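Local coordinates for discoidin-2 (Dictyostelium discoideum, PDB 2VM9), which binds galactose and N-acetylgalactosamine as a homotrimeric, calcium-containing lectin and may take part in spore coat formation, at residues 74-79 with 121-126; 89-94 with 109-114; 172-177 with 243-248; 181-186 with 235-240; 196-201 with 224-229. All blocks are in the same frame, centred on the assembly; numbering follows the deposited sequence.

Interaction 1. Residues 74-79 with 121-126; sequences VAISTQ and VTINFN
Strands 74-79 and 121-125 run antiparallel, their axes at 163°, Ile-76 and Ile-123 forming one hydrogen-bonded pair and Thr-78 and Val-121 the next, in one sheet of the discoidin (F5/8 type C) beta-sandwich. Ile-76 N donates to Ile-123 O and Ile-123 N to Ile-76 O, both at 2.9 Å. At the Val-74 end Phe-125 N donates to Val-74 O at 2.8 Å, where Val-74 and Ala-75 both face Tyr-152 in a classic beta bulge.

Ile-76, Ile-123 and Phe-125 turn inward to Tyr-91 and Leu-93 of strand 87-96. Ile-76 CG2 touches Phe-125 CZ at 3.5 Å and lies 3.8 Å from Ile-123 CB; CG1 stands anti to the backbone N (chi1 -178°) and leads away, leaving the CG2 methyl to meet both. The CD2 and CE2 side of the Phe-125 ring lies against the backbone of Ala-75. Thr-78 OG1 bonds to Asn-114 and, through a water, to Val-121 O. On the other face the hydroxyls of the non-hydrogen-bonded pair Ser-77 and Thr-122 join directly, OG to OG1, at 2.6 Å.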
# COMPACT_ATOMS: atom_id res chain seq x y z
N VAL A 74 12.45 10.79 -8.94
CA VAL A 74 12.81 11.70 -10.04
C VAL A 74 14.07 12.53 -9.76
O VAL A 74 14.70 13.04 -10.69
CB VAL A 74 11.62 12.64 -10.44
CG1 VAL A 74 10.44 11.82 -10.90
CG2 VAL A 74 11.22 13.61 -9.29
N ALA A 75 14.41 12.71 -8.48
CA ALA A 75 15.64 13.44 -8.17
C ALA A 75 16.10 13.15 -6.76
O ALA A 75 15.31 12.65 -5.93
CB ALA A 75 15.44 14.97 -8.34
N ILE A 76 17.38 13.44 -6.54
CA ILE A 76 17.93 13.47 -5.18
C ILE A 76 18.65 14.80 -5.02
O ILE A 76 19.29 15.29 -5.97
CB ILE A 76 18.91 12.29 -4.95
CG1 ILE A 76 19.46 12.30 -3.51
CG2 ILE A 76 20.07 12.31 -5.99
CD1 ILE A 76 20.28 11.06 -3.22
N SER A 77 18.59 15.38 -3.82
CA SER A 77 19.35 16.57 -3.52
C SER A 77 20.20 16.28 -2.29
O SER A 77 19.69 15.67 -1.35
CB SER A 77 18.44 17.74 -3.19
OG SER A 77 17.81 18.17 -4.38
N THR A 78 21.45 16.69 -2.31
CA THR A 78 22.32 16.58 -1.12
C THR A 78 22.92 17.93 -0.76
O THR A 78 23.04 18.84 -1.60
CB THR A 78 23.47 15.53 -1.29
OG1 THR A 78 24.42 15.99 -2.25
CG2 THR A 78 22.89 14.15 -1.74
N GLN A 79 23.34 18.03 0.49
CA GLN A 79 23.84 19.24 1.06
C GLN A 79 24.85 18.79 2.11
O GLN A 79 24.79 17.66 2.63
CB GLN A 79 22.63 19.94 1.67
CG GLN A 79 22.79 21.31 2.16
CD GLN A 79 21.43 21.82 2.64
OE1 GLN A 79 20.65 21.06 3.22
NE2 GLN A 79 21.16 23.10 2.42
N VAL A 121 23.04 20.30 -4.11
CA VAL A 121 23.38 19.67 -5.39
C VAL A 121 22.32 18.63 -5.71
O VAL A 121 22.06 17.74 -4.92
CB VAL A 121 24.79 19.02 -5.37
CG1 VAL A 121 25.06 18.21 -6.72
CG2 VAL A 121 25.85 20.10 -5.11
N THR A 122 21.69 18.78 -6.88
CA THR A 122 20.55 17.94 -7.26
C THR A 122 20.88 17.18 -8.53
O THR A 122 21.42 17.76 -9.50
CB THR A 122 19.28 18.80 -7.47
OG1 THR A 122 19.01 19.55 -6.28
CG2 THR A 122 18.07 17.91 -7.84
N ILE A 123 20.58 15.90 -8.49
CA ILE A 123 20.71 14.99 -9.60
C ILE A 123 19.31 14.55 -9.99
O ILE A 123 18.52 14.14 -9.13
CB ILE A 123 21.52 13.76 -9.18
CG1 ILE A 123 22.85 14.21 -8.55
CG2 ILE A 123 21.69 12.76 -10.33
CD1 ILE A 123 23.67 15.11 -9.40
N ASN A 124 19.02 14.63 -11.29
CA ASN A 124 17.73 14.24 -11.80
C ASN A 124 17.83 12.90 -12.47
O ASN A 124 18.81 12.62 -13.18
CB ASN A 124 17.27 15.28 -12.83
CG ASN A 124 17.08 16.60 -12.22
OD1 ASN A 124 16.04 16.88 -11.63
ND2 ASN A 124 18.11 17.44 -12.32
N PHE A 125 16.84 12.05 -12.24
CA PHE A 125 16.84 10.71 -12.81
C PHE A 125 15.90 10.67 -14.00
O PHE A 125 14.69 10.84 -13.85
CB PHE A 125 16.43 9.65 -11.78
CG PHE A 125 17.18 9.74 -10.49
CD1 PHE A 125 18.57 9.65 -10.48
CD2 PHE A 125 16.49 9.90 -9.28
CE1 PHE A 125 19.28 9.74 -9.27
CE2 PHE A 125 17.19 9.99 -8.06
CZ PHE A 125 18.58 9.90 -8.06
N ASN A 126 16.49 10.41 -15.16
CA ASN A 126 15.77 10.30 -16.42
C ASN A 126 16.20 8.98 -17.06
O ASN A 126 17.32 8.88 -17.54
CB ASN A 126 16.20 11.44 -17.36
CG ASN A 126 15.77 12.82 -16.87
OD1 ASN A 126 14.57 13.14 -16.85
ND2 ASN A 126 16.75 13.67 -16.52
O HOH W 1 13.71 15.17 -12.08
O HOH W 2 13.57 13.65 -13.07
O HOH W 3 23.70 15.45 -4.87

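Interaction 2. Residues 89-94 with 109-114; sequences TSYKLR and EIINAN
Ile-111 lies over one face of the Tyr-91 ring, its CG2 4.2 Å from the ring centroid in a CH-pi contact, while its CD1 reaches Tyr-91 CE1 at 3.6 Å and Leu-93 CD1 at 3.8 Å. Ala-113 CB closes on the ring edge, 3.6 Å from Tyr-91 CE2. The Tyr-91 CG sits between backbone N and carbonyl carbon (chi1 61°), which lays the ring along its neighbour strand where Ile-111 can cover it. Ile-76 and Ile-123 of the facing sheet complete this packing, as expected for the interior of a beta-sandwich.

The backbones belong to the antiparallel hairpin of strands 87-96 and 102-112: Tyr-91 N donates to Ile-111 O, and Ile-111 N returns a bond to Tyr-91 O at 2.7 Å. On the outer face the extended Lys-92 chain crosses Ile-110, CE to CG1 3.5 Å. Ser-90 OG bonds to Thr-140, beside the classic bulge at Thr-89 and Ser-90. At the margin one water donates to both Thr-89 O and Asn-114 O, each at 2.9 Å.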
# COMPACT_ATOMS: atom_id res chain seq x y z
N THR A 89 31.58 14.78 -0.75
CA THR A 89 31.99 15.36 -2.02
C THR A 89 31.64 14.47 -3.22
O THR A 89 31.60 14.95 -4.36
CB THR A 89 33.51 15.64 -2.02
OG1 THR A 89 34.19 14.43 -1.62
CG2 THR A 89 33.87 16.79 -1.08
N SER A 90 31.40 13.18 -3.00
CA SER A 90 30.92 12.30 -4.07
C SER A 90 30.25 11.09 -3.44
O SER A 90 30.58 10.72 -2.31
CB SER A 90 32.06 11.85 -5.01
OG SER A 90 32.91 10.84 -4.45
N TYR A 91 29.33 10.50 -4.19
CA TYR A 91 28.67 9.29 -3.70
C TYR A 91 28.17 8.42 -4.84
O TYR A 91 28.10 8.85 -6.01
CB TYR A 91 27.50 9.68 -2.76
CG TYR A 91 26.41 10.51 -3.44
CD1 TYR A 91 25.36 9.88 -4.13
CD2 TYR A 91 26.41 11.90 -3.35
CE1 TYR A 91 24.35 10.64 -4.75
CE2 TYR A 91 25.39 12.67 -3.96
CZ TYR A 91 24.38 12.02 -4.65
OH TYR A 91 23.37 12.75 -5.23
N LYS A 92 27.85 7.18 -4.49
CA LYS A 92 27.15 6.24 -5.36
C LYS A 92 25.73 6.02 -4.81
O LYS A 92 25.43 6.34 -3.65
CB LYS A 92 27.88 4.89 -5.40
CG LYS A 92 29.26 4.94 -6.11
CD LYS A 92 29.96 3.59 -6.00
CE LYS A 92 31.35 3.69 -6.62
NZ LYS A 92 31.99 2.35 -6.79
N LEU A 93 24.87 5.48 -5.67
CA LEU A 93 23.50 5.16 -5.27
C LEU A 93 23.24 3.71 -5.61
O LEU A 93 23.70 3.21 -6.64
CB LEU A 93 22.48 6.04 -6.00
CG LEU A 93 22.39 7.52 -5.64
CD1 LEU A 93 21.49 8.21 -6.69
CD2 LEU A 93 21.86 7.72 -4.17
N ARG A 94 22.50 3.06 -4.72
CA ARG A 94 22.02 1.70 -4.93
C ARG A 94 20.52 1.72 -4.71
O ARG A 94 19.99 2.55 -3.97
CB ARG A 94 22.65 0.75 -3.90
CG ARG A 94 24.14 0.92 -3.71
CD ARG A 94 24.70 -0.25 -2.90
NE ARG A 94 24.68 -1.48 -3.68
CZ ARG A 94 24.14 -2.63 -3.29
NH1 ARG A 94 23.56 -2.77 -2.09
NH2 ARG A 94 24.21 -3.67 -4.11
N GLU A 109 28.00 4.59 -11.11
CA GLU A 109 28.45 5.96 -11.39
C GLU A 109 28.76 6.67 -10.09
O GLU A 109 27.97 6.66 -9.16
CB GLU A 109 27.38 6.77 -12.14
CG GLU A 109 27.78 8.24 -12.37
CD GLU A 109 26.66 9.14 -12.90
OE1 GLU A 109 25.52 8.65 -13.12
OE2 GLU A 109 26.93 10.35 -13.10
N ILE A 110 29.94 7.30 -10.04
CA ILE A 110 30.25 8.14 -8.88
C ILE A 110 29.69 9.53 -9.18
O ILE A 110 30.11 10.18 -10.15
CB ILE A 110 31.77 8.15 -8.57
CG1 ILE A 110 32.20 6.73 -8.18
CG2 ILE A 110 32.11 9.18 -7.44
CD1 ILE A 110 33.68 6.55 -7.87
N ILE A 111 28.75 9.98 -8.36
CA ILE A 111 28.08 11.26 -8.55
C ILE A 111 28.84 12.35 -7.82
O ILE A 111 29.18 12.20 -6.64
CB ILE A 111 26.63 11.18 -8.02
CG1 ILE A 111 25.87 10.15 -8.87
CG2 ILE A 111 25.98 12.57 -7.94
CD1 ILE A 111 24.59 9.66 -8.24
N ASN A 112 29.15 13.43 -8.53
CA ASN A 112 29.85 14.53 -7.89
C ASN A 112 28.88 15.30 -7.02
O ASN A 112 27.78 15.65 -7.47
CB ASN A 112 30.47 15.44 -8.94
CG ASN A 112 31.58 14.76 -9.71
OD1 ASN A 112 32.43 14.08 -9.12
ND2 ASN A 112 31.57 14.91 -11.04
N ALA A 113 29.26 15.56 -5.78
CA ALA A 113 28.31 16.12 -4.84
C ALA A 113 28.75 17.47 -4.30
O ALA A 113 29.01 18.40 -5.09
CB ALA A 113 27.98 15.09 -3.71
N ASN A 114 28.84 17.60 -2.98
CA ASN A 114 28.94 18.92 -2.37
C ASN A 114 30.36 19.46 -2.20
O ASN A 114 31.33 18.69 -2.24
CB ASN A 114 28.19 18.92 -1.05
CG ASN A 114 26.74 18.58 -1.25
OD1 ASN A 114 26.32 17.43 -1.03
ND2 ASN A 114 25.96 19.56 -1.74
O HOH W 4 32.63 17.62 -4.64
O HOH W 5 25.69 5.16 -8.53

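Interaction 3. Residues 172-177 with 243-248; sequences GDRSLN and VYDLTF
Stacking dominates: the guanidinium of Arg-174 lies flat on the Tyr-244 ring, planes 5° apart and centres 3.7 Å, a cation-pi contact with Tyr-244 CE2 beneath the middle of the guanidinium. Bends at chi2 and chi3 fold the arginine back over the ring, bringing its CD to a CH-pi contact above the same face.

Two hydrogen bonds fix the rotation of the stacked group. Arg-174 grips Tyr-244 O side-on with two nitrogens, NE at 3.0 Å and NH2 at 2.9 Å, both from one face of the carbonyl, and the oxygen lies close to the guanidinium plane. Backbone N-H bonds also hold the loop to the strand: Gly-172 N gives Asp-245 OD1 a nearly straight bond of 2.9 Å (177°), and Val-243 N donates to Leu-176 O.

These contacts tie the loop between strands 163-170 and 183-190 to strand 243-254 of the H-type lectin domain. The loop contains a type I turn from Arg-174 to Asn-177, overlapped by an Asx turn, Asp-173 OD1 accepting from Ser-175 N; the same oxygen also takes the Ser-175 OG hydroxyl. Tyr-244 and Asp-245 form a classic bulge opposite Asp-209, a carbohydrate-binding residue, and Tyr-244 also packs on Gln-216 of the third subunit.

Two carboxylates have second partners: Asp-173 OD1 has a salt bridge to Arg-187, and Asp-245 OD2 one to Lys-207. The apolar contact is Leu-176 CB on Val-243 CB, 3.9 Å.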
# COMPACT_ATOMS: atom_id res chain seq x y z
N GLY A 172 -33.24 -14.07 -12.03
CA GLY A 172 -33.62 -15.08 -11.05
C GLY A 172 -35.08 -15.47 -11.10
O GLY A 172 -35.53 -16.30 -10.31
N ASP A 173 -35.81 -14.88 -12.05
CA ASP A 173 -37.20 -15.24 -12.31
C ASP A 173 -37.60 -14.79 -13.72
O ASP A 173 -36.74 -14.36 -14.50
CB ASP A 173 -38.14 -14.64 -11.24
CG ASP A 173 -38.29 -13.13 -11.33
OD1 ASP A 173 -37.84 -12.50 -12.32
OD2 ASP A 173 -38.91 -12.55 -10.40
N ARG A 174 -38.89 -14.89 -14.03
CA ARG A 174 -39.37 -14.69 -15.40
C ARG A 174 -39.89 -13.27 -15.65
O ARG A 174 -40.71 -13.04 -16.56
CB ARG A 174 -40.45 -15.71 -15.75
CG ARG A 174 -40.08 -17.13 -15.40
CD ARG A 174 -38.93 -17.66 -16.25
NE ARG A 174 -37.58 -17.23 -15.82
CZ ARG A 174 -36.85 -17.79 -14.86
NH1 ARG A 174 -37.34 -18.82 -14.15
NH2 ARG A 174 -35.62 -17.32 -14.60
N SER A 175 -39.39 -12.33 -14.86
CA SER A 175 -39.80 -10.93 -14.91
C SER A 175 -39.72 -10.32 -16.31
O SER A 175 -40.55 -9.46 -16.65
CB SER A 175 -38.95 -10.09 -13.96
OG SER A 175 -39.35 -10.32 -12.65
N LEU A 176 -38.71 -10.71 -17.09
CA LEU A 176 -38.52 -10.18 -18.43
C LEU A 176 -38.85 -11.19 -19.53
O LEU A 176 -38.56 -10.95 -20.72
CB LEU A 176 -37.07 -9.68 -18.61
CG LEU A 176 -36.67 -8.47 -17.76
CD1 LEU A 176 -35.26 -8.05 -18.21
CD2 LEU A 176 -37.66 -7.27 -17.88
N ASN A 177 -39.49 -12.27 -19.14
CA ASN A 177 -39.76 -13.38 -20.05
C ASN A 177 -41.05 -13.27 -20.86
O ASN A 177 -41.48 -14.24 -21.49
CB ASN A 177 -39.74 -14.72 -19.31
CG ASN A 177 -39.44 -15.87 -20.26
OD1 ASN A 177 -38.51 -15.78 -21.08
ND2 ASN A 177 -40.23 -16.95 -20.16
N VAL A 243 -36.85 -12.54 -22.30
CA VAL A 243 -35.58 -12.88 -21.63
C VAL A 243 -35.91 -13.74 -20.41
O VAL A 243 -36.65 -13.30 -19.53
CB VAL A 243 -34.81 -11.62 -21.18
CG1 VAL A 243 -33.59 -11.99 -20.30
CG2 VAL A 243 -34.41 -10.77 -22.41
N TYR A 244 -35.39 -14.98 -20.38
CA TYR A 244 -35.69 -15.94 -19.31
C TYR A 244 -34.83 -15.69 -18.08
O TYR A 244 -35.33 -15.65 -16.94
CB TYR A 244 -35.46 -17.36 -19.86
CG TYR A 244 -35.93 -18.47 -18.96
CD1 TYR A 244 -37.17 -19.06 -19.19
CD2 TYR A 244 -35.15 -18.91 -17.90
CE1 TYR A 244 -37.61 -20.09 -18.40
CE2 TYR A 244 -35.60 -19.95 -17.08
CZ TYR A 244 -36.83 -20.53 -17.36
OH TYR A 244 -37.32 -21.55 -16.58
N ASP A 245 -33.53 -15.49 -18.29
CA ASP A 245 -32.62 -15.10 -17.20
C ASP A 245 -31.36 -14.46 -17.79
O ASP A 245 -31.01 -14.68 -18.96
CB ASP A 245 -32.24 -16.34 -16.36
CG ASP A 245 -31.68 -15.97 -14.98
OD1 ASP A 245 -31.89 -14.83 -14.54
OD2 ASP A 245 -31.04 -16.84 -14.33
N LEU A 246 -30.71 -13.63 -16.98
CA LEU A 246 -29.39 -13.08 -17.31
C LEU A 246 -28.62 -13.05 -16.02
O LEU A 246 -29.22 -12.81 -14.96
CB LEU A 246 -29.49 -11.64 -17.81
CG LEU A 246 -30.14 -11.42 -19.18
CD1 LEU A 246 -30.47 -9.93 -19.34
CD2 LEU A 246 -29.21 -11.92 -20.29
N THR A 247 -27.30 -13.23 -16.12
CA THR A 247 -26.43 -13.12 -14.94
C THR A 247 -25.25 -12.22 -15.25
O THR A 247 -24.65 -12.36 -16.31
CB THR A 247 -25.89 -14.51 -14.48
OG1 THR A 247 -26.98 -15.38 -14.18
CG2 THR A 247 -25.00 -14.34 -13.24
N PHE A 248 -24.93 -11.32 -14.33
CA PHE A 248 -23.70 -10.52 -14.41
C PHE A 248 -22.79 -10.77 -13.23
O PHE A 248 -23.25 -10.90 -12.08
CB PHE A 248 -24.03 -9.02 -14.45
CG PHE A 248 -24.72 -8.58 -15.72
CD1 PHE A 248 -23.97 -8.14 -16.81
CD2 PHE A 248 -26.11 -8.64 -15.82
CE1 PHE A 248 -24.59 -7.75 -18.01
CE2 PHE A 248 -26.77 -8.24 -17.02
CZ PHE A 248 -26.01 -7.82 -18.12
O HOH W 6 -36.85 -12.82 -16.81
O HOH W 7 -33.61 -18.47 -12.83

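Interaction 4. Residues 181-186 with 235-240; sequences GSRTIV and FITWGN
The edge of one of the two lectin-domain sheets, where strand 183-190 pairs with 230-237, runs here into the loop carrying the carbohydrate-binding Trp-238. Arg-183 and Thr-237 form one hydrogen-bonded pair, with Arg-183 N to Thr-237 O at 2.9 Å; Ile-185 and Phe-235 form another. The Arg-183 side chain extends the contact to the loop after Thr-237. Its chain bends at chi3 (-69°), so that NE reaches Gly-181 O at 2.8 Å within its own segment and NH2 reaches Gly-239 O at 3.0 Å across the contact. Thr-237 CG2 supports one guanidinium face, 3.5 Å from Arg-183 NH1, and NH1 itself bonds to Ser-178 O and Asn-241 O.

On the same face Ile-185 CD1 presses on Phe-235 CD2 at 3.4 Å; on the other, Thr-184 CG2 lies alongside Ile-236 CG1. Trp-238 keeps its CB against Ser-182 CA while its indole leads away to Arg-218 and to Asp-209 of the second subunit, consistent with a carbohydrate site shared between subunits, as in H-type lectins.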
# COMPACT_ATOMS: atom_id res chain seq x y z
N GLY A 181 -42.18 -4.00 -25.93
CA GLY A 181 -41.58 -2.68 -25.70
C GLY A 181 -40.49 -2.74 -24.64
O GLY A 181 -40.09 -3.83 -24.20
N SER A 182 -40.02 -1.56 -24.24
CA SER A 182 -38.97 -1.47 -23.23
C SER A 182 -39.49 -2.03 -21.89
O SER A 182 -40.55 -1.64 -21.39
CB SER A 182 -38.55 -0.01 -23.08
OG SER A 182 -37.74 0.13 -21.95
N ARG A 183 -38.73 -2.96 -21.34
CA ARG A 183 -39.12 -3.67 -20.13
C ARG A 183 -37.88 -3.82 -19.26
O ARG A 183 -36.82 -4.19 -19.74
CB ARG A 183 -39.71 -5.04 -20.49
CG ARG A 183 -41.15 -4.92 -21.02
CD ARG A 183 -41.59 -6.17 -21.76
NE ARG A 183 -40.84 -6.27 -23.01
CZ ARG A 183 -40.12 -7.32 -23.41
NH1 ARG A 183 -40.08 -8.45 -22.70
NH2 ARG A 183 -39.46 -7.25 -24.57
N THR A 184 -38.01 -3.47 -17.98
CA THR A 184 -36.82 -3.46 -17.11
C THR A 184 -37.17 -4.02 -15.75
O THR A 184 -38.33 -3.95 -15.32
CB THR A 184 -36.14 -2.03 -16.98
OG1 THR A 184 -37.01 -1.13 -16.27
CG2 THR A 184 -35.84 -1.42 -18.31
N ILE A 185 -36.19 -4.60 -15.10
CA ILE A 185 -36.36 -4.99 -13.70
C ILE A 185 -35.08 -4.64 -12.97
O ILE A 185 -33.99 -4.65 -13.56
CB ILE A 185 -36.72 -6.46 -13.52
CG1 ILE A 185 -35.68 -7.42 -14.12
CG2 ILE A 185 -38.09 -6.73 -14.08
CD1 ILE A 185 -34.52 -7.73 -13.09
N VAL A 186 -35.21 -4.32 -11.69
CA VAL A 186 -34.08 -3.89 -10.92
C VAL A 186 -33.83 -4.98 -9.89
O VAL A 186 -34.77 -5.42 -9.23
CB VAL A 186 -34.38 -2.55 -10.20
CG1 VAL A 186 -33.39 -2.32 -9.05
CG2 VAL A 186 -34.34 -1.42 -11.17
N PHE A 235 -31.81 -4.71 -15.29
CA PHE A 235 -31.79 -5.64 -16.42
C PHE A 235 -32.80 -5.09 -17.41
O PHE A 235 -33.90 -4.71 -17.01
CB PHE A 235 -32.20 -7.04 -15.98
CG PHE A 235 -31.20 -7.70 -15.07
CD1 PHE A 235 -30.27 -8.59 -15.60
CD2 PHE A 235 -31.21 -7.46 -13.69
CE1 PHE A 235 -29.35 -9.23 -14.77
CE2 PHE A 235 -30.27 -8.08 -12.85
CZ PHE A 235 -29.33 -8.98 -13.39
N ILE A 236 -32.43 -5.08 -18.68
CA ILE A 236 -33.23 -4.38 -19.67
C ILE A 236 -33.42 -5.25 -20.90
O ILE A 236 -32.45 -5.86 -21.38
CB ILE A 236 -32.48 -3.09 -20.08
CG1 ILE A 236 -32.18 -2.22 -18.85
CG2 ILE A 236 -33.24 -2.35 -21.19
CD1 ILE A 236 -31.16 -1.13 -19.12
N THR A 237 -34.65 -5.29 -21.42
CA THR A 237 -34.85 -5.74 -22.79
C THR A 237 -35.84 -4.80 -23.47
O THR A 237 -36.42 -3.93 -22.83
CB THR A 237 -35.28 -7.26 -22.85
OG1 THR A 237 -35.16 -7.73 -24.20
CG2 THR A 237 -36.73 -7.46 -22.34
N TRP A 238 -36.04 -4.98 -24.77
CA TRP A 238 -36.94 -4.10 -25.50
C TRP A 238 -37.34 -4.85 -26.76
O TRP A 238 -37.15 -6.08 -26.84
CB TRP A 238 -36.35 -2.69 -25.73
CG TRP A 238 -35.07 -2.62 -26.57
CD1 TRP A 238 -34.97 -2.18 -27.85
CD2 TRP A 238 -33.74 -3.00 -26.17
NE1 TRP A 238 -33.67 -2.25 -28.28
CE2 TRP A 238 -32.89 -2.75 -27.27
CE3 TRP A 238 -33.18 -3.52 -24.99
CZ2 TRP A 238 -31.51 -3.03 -27.24
CZ3 TRP A 238 -31.81 -3.79 -24.94
CH2 TRP A 238 -30.98 -3.55 -26.07
N GLY A 239 -37.96 -4.16 -27.72
CA GLY A 239 -38.70 -4.91 -28.75
C GLY A 239 -39.59 -5.95 -28.07
O GLY A 239 -40.13 -5.70 -26.99
N ASN A 240 -39.74 -7.12 -28.69
CA ASN A 240 -40.54 -8.20 -28.11
C ASN A 240 -39.74 -9.39 -27.52
O ASN A 240 -40.29 -10.46 -27.29
CB ASN A 240 -41.59 -8.70 -29.11
CG ASN A 240 -42.60 -7.62 -29.45
OD1 ASN A 240 -42.91 -6.77 -28.64
ND2 ASN A 240 -43.08 -7.64 -30.68
O HOH W 8 -35.52 -0.69 -22.50

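Interaction 5. Residues 196-201 with 224-229; sequences LSVPIV and ENITTK
Ile-226 packs against residues 198-201 with both of its branches. Its CG2 touches Pro-199 O at 3.3 Å, Val-198 CG1 at 3.7 Å and Pro-199 CD at 3.8 Å, while CD1 lies 3.9 Å from Val-201 N. With CG1 anti to the carbonyl carbon (chi1 -57°) and CG2 anti to the backbone N, CG2 faces Val-198 and Pro-199 while CD1 reaches on to Val-201, which both branches touch. Alongside, Pro-199 CD lies 3.3 Å from Thr-227 O, and the Thr-228 methyl CG2 rests 3.6 Å from Ser-197 C. No hydrogen bond joins the two segments; the contact consists of van der Waals packing.

Polar bonds flank the packing: Thr-227 OG1 accepts from Lys-229 N in an ST turn, Thr-228 OG1 bonds to Glu-194, and Ser-197 N bonds to Glu-254. Farther in, Phe-231 packs on both Ile-226 and Val-201. The turn between strands 216-224 and 230-237 thus packs against the start of strand 200-211, joining the two sheets at one end of the H-type lectin beta-sandwich.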
# COMPACT_ATOMS: atom_id res chain seq x y z
N LEU A 196 -16.32 3.24 2.21
CA LEU A 196 -16.19 4.57 2.81
C LEU A 196 -16.67 5.70 1.89
O LEU A 196 -17.16 6.74 2.36
CB LEU A 196 -14.75 4.81 3.28
CG LEU A 196 -14.29 3.87 4.40
CD1 LEU A 196 -12.81 4.11 4.73
CD2 LEU A 196 -15.17 4.07 5.63
N SER A 197 -16.55 5.50 0.58
CA SER A 197 -17.08 6.46 -0.39
C SER A 197 -17.73 5.68 -1.54
O SER A 197 -17.64 4.44 -1.58
CB SER A 197 -15.97 7.35 -0.93
OG SER A 197 -15.03 6.57 -1.64
N VAL A 198 -18.39 6.39 -2.44
CA VAL A 198 -19.19 5.72 -3.49
C VAL A 198 -18.24 5.11 -4.52
O VAL A 198 -17.40 5.80 -5.10
CB VAL A 198 -20.19 6.69 -4.14
CG1 VAL A 198 -21.04 5.96 -5.20
CG2 VAL A 198 -21.09 7.33 -3.08
N PRO A 199 -18.37 3.79 -4.76
CA PRO A 199 -17.50 3.17 -5.76
C PRO A 199 -18.05 3.30 -7.19
O PRO A 199 -19.16 3.79 -7.39
CB PRO A 199 -17.51 1.71 -5.36
CG PRO A 199 -18.94 1.51 -4.81
CD PRO A 199 -19.26 2.81 -4.10
N ILE A 200 -17.26 2.87 -8.16
CA ILE A 200 -17.79 2.64 -9.51
C ILE A 200 -18.17 1.16 -9.53
O ILE A 200 -17.71 0.38 -8.67
CB ILE A 200 -16.78 3.03 -10.60
CG1 ILE A 200 -15.53 2.15 -10.53
CG2 ILE A 200 -16.43 4.53 -10.49
CD1 ILE A 200 -15.69 0.69 -11.10
N VAL A 201 -19.05 0.76 -10.44
CA VAL A 201 -19.42 -0.65 -10.48
C VAL A 201 -19.39 -1.09 -11.94
O VAL A 201 -20.21 -0.64 -12.76
CB VAL A 201 -20.81 -0.94 -9.86
CG1 VAL A 201 -21.21 -2.41 -10.07
CG2 VAL A 201 -20.84 -0.62 -8.34
N GLU A 224 -26.68 1.10 -11.54
CA GLU A 224 -27.23 2.45 -11.33
C GLU A 224 -27.42 2.64 -9.83
O GLU A 224 -27.36 1.66 -9.07
CB GLU A 224 -28.62 2.58 -11.97
CG GLU A 224 -28.75 2.14 -13.37
CD GLU A 224 -30.10 2.51 -13.94
OE1 GLU A 224 -31.13 2.01 -13.46
OE2 GLU A 224 -30.10 3.35 -14.86
N ASN A 225 -27.72 3.88 -9.43
CA ASN A 225 -28.03 4.17 -8.03
C ASN A 225 -26.98 3.59 -7.08
O ASN A 225 -27.30 2.97 -6.07
CB ASN A 225 -29.43 3.65 -7.67
CG ASN A 225 -30.50 4.24 -8.57
OD1 ASN A 225 -30.45 5.42 -8.92
ND2 ASN A 225 -31.46 3.42 -8.98
N ILE A 226 -25.71 3.79 -7.45
CA ILE A 226 -24.59 3.25 -6.68
C ILE A 226 -24.45 4.11 -5.42
O ILE A 226 -24.45 5.32 -5.49
CB ILE A 226 -23.28 3.27 -7.47
CG1 ILE A 226 -23.43 2.48 -8.79
CG2 ILE A 226 -22.14 2.70 -6.62
CD1 ILE A 226 -22.37 2.81 -9.87
N THR A 227 -24.37 3.45 -4.28
CA THR A 227 -24.12 4.13 -2.99
C THR A 227 -22.92 3.47 -2.31
O THR A 227 -22.31 2.53 -2.84
CB THR A 227 -25.34 4.03 -2.05
OG1 THR A 227 -25.52 2.68 -1.60
CG2 THR A 227 -26.61 4.52 -2.76
N THR A 228 -22.58 3.94 -1.11
CA THR A 228 -21.58 3.24 -0.35
C THR A 228 -22.01 1.83 0.03
O THR A 228 -21.14 1.01 0.28
CB THR A 228 -21.24 4.00 0.94
OG1 THR A 228 -22.44 4.20 1.70
CG2 THR A 228 -20.60 5.33 0.60
N LYS A 229 -23.32 1.56 0.07
CA LYS A 229 -23.83 0.28 0.56
C LYS A 229 -24.14 -0.74 -0.53
O LYS A 229 -24.17 -1.93 -0.28
CB LYS A 229 -25.11 0.48 1.38
CG LYS A 229 -24.92 1.19 2.74
CD LYS A 229 -26.22 1.14 3.56
CE LYS A 229 -26.05 1.83 4.94
NZ LYS A 229 -27.34 1.90 5.71

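In the fold
Interactions 1 and 2 belong to facing sheets of the discoidin domain and pack on each other across the sandwich. Interactions 3, 4 and 5 lie in the lectin domain, the centres of 1 and 3 being about 61 Å apart. Interactions 3 and 4 also touch, Phe-235 packing on Phe-248 of the other sheet; interaction 4 contributes Trp-238 to the carbohydrate site and interaction 3 adjoins it at Asp-209. Regular strand pairing carries 1, 2 and 4. Interactions 1, 2, 3 and 5 are partly buried, whereas 4 is largely a surface contact, with Phe-235 its buried aromatic. Arginine chemistry marks 3 and 4, whereas interaction 5, away from the annotated sites, relies on apolar packing.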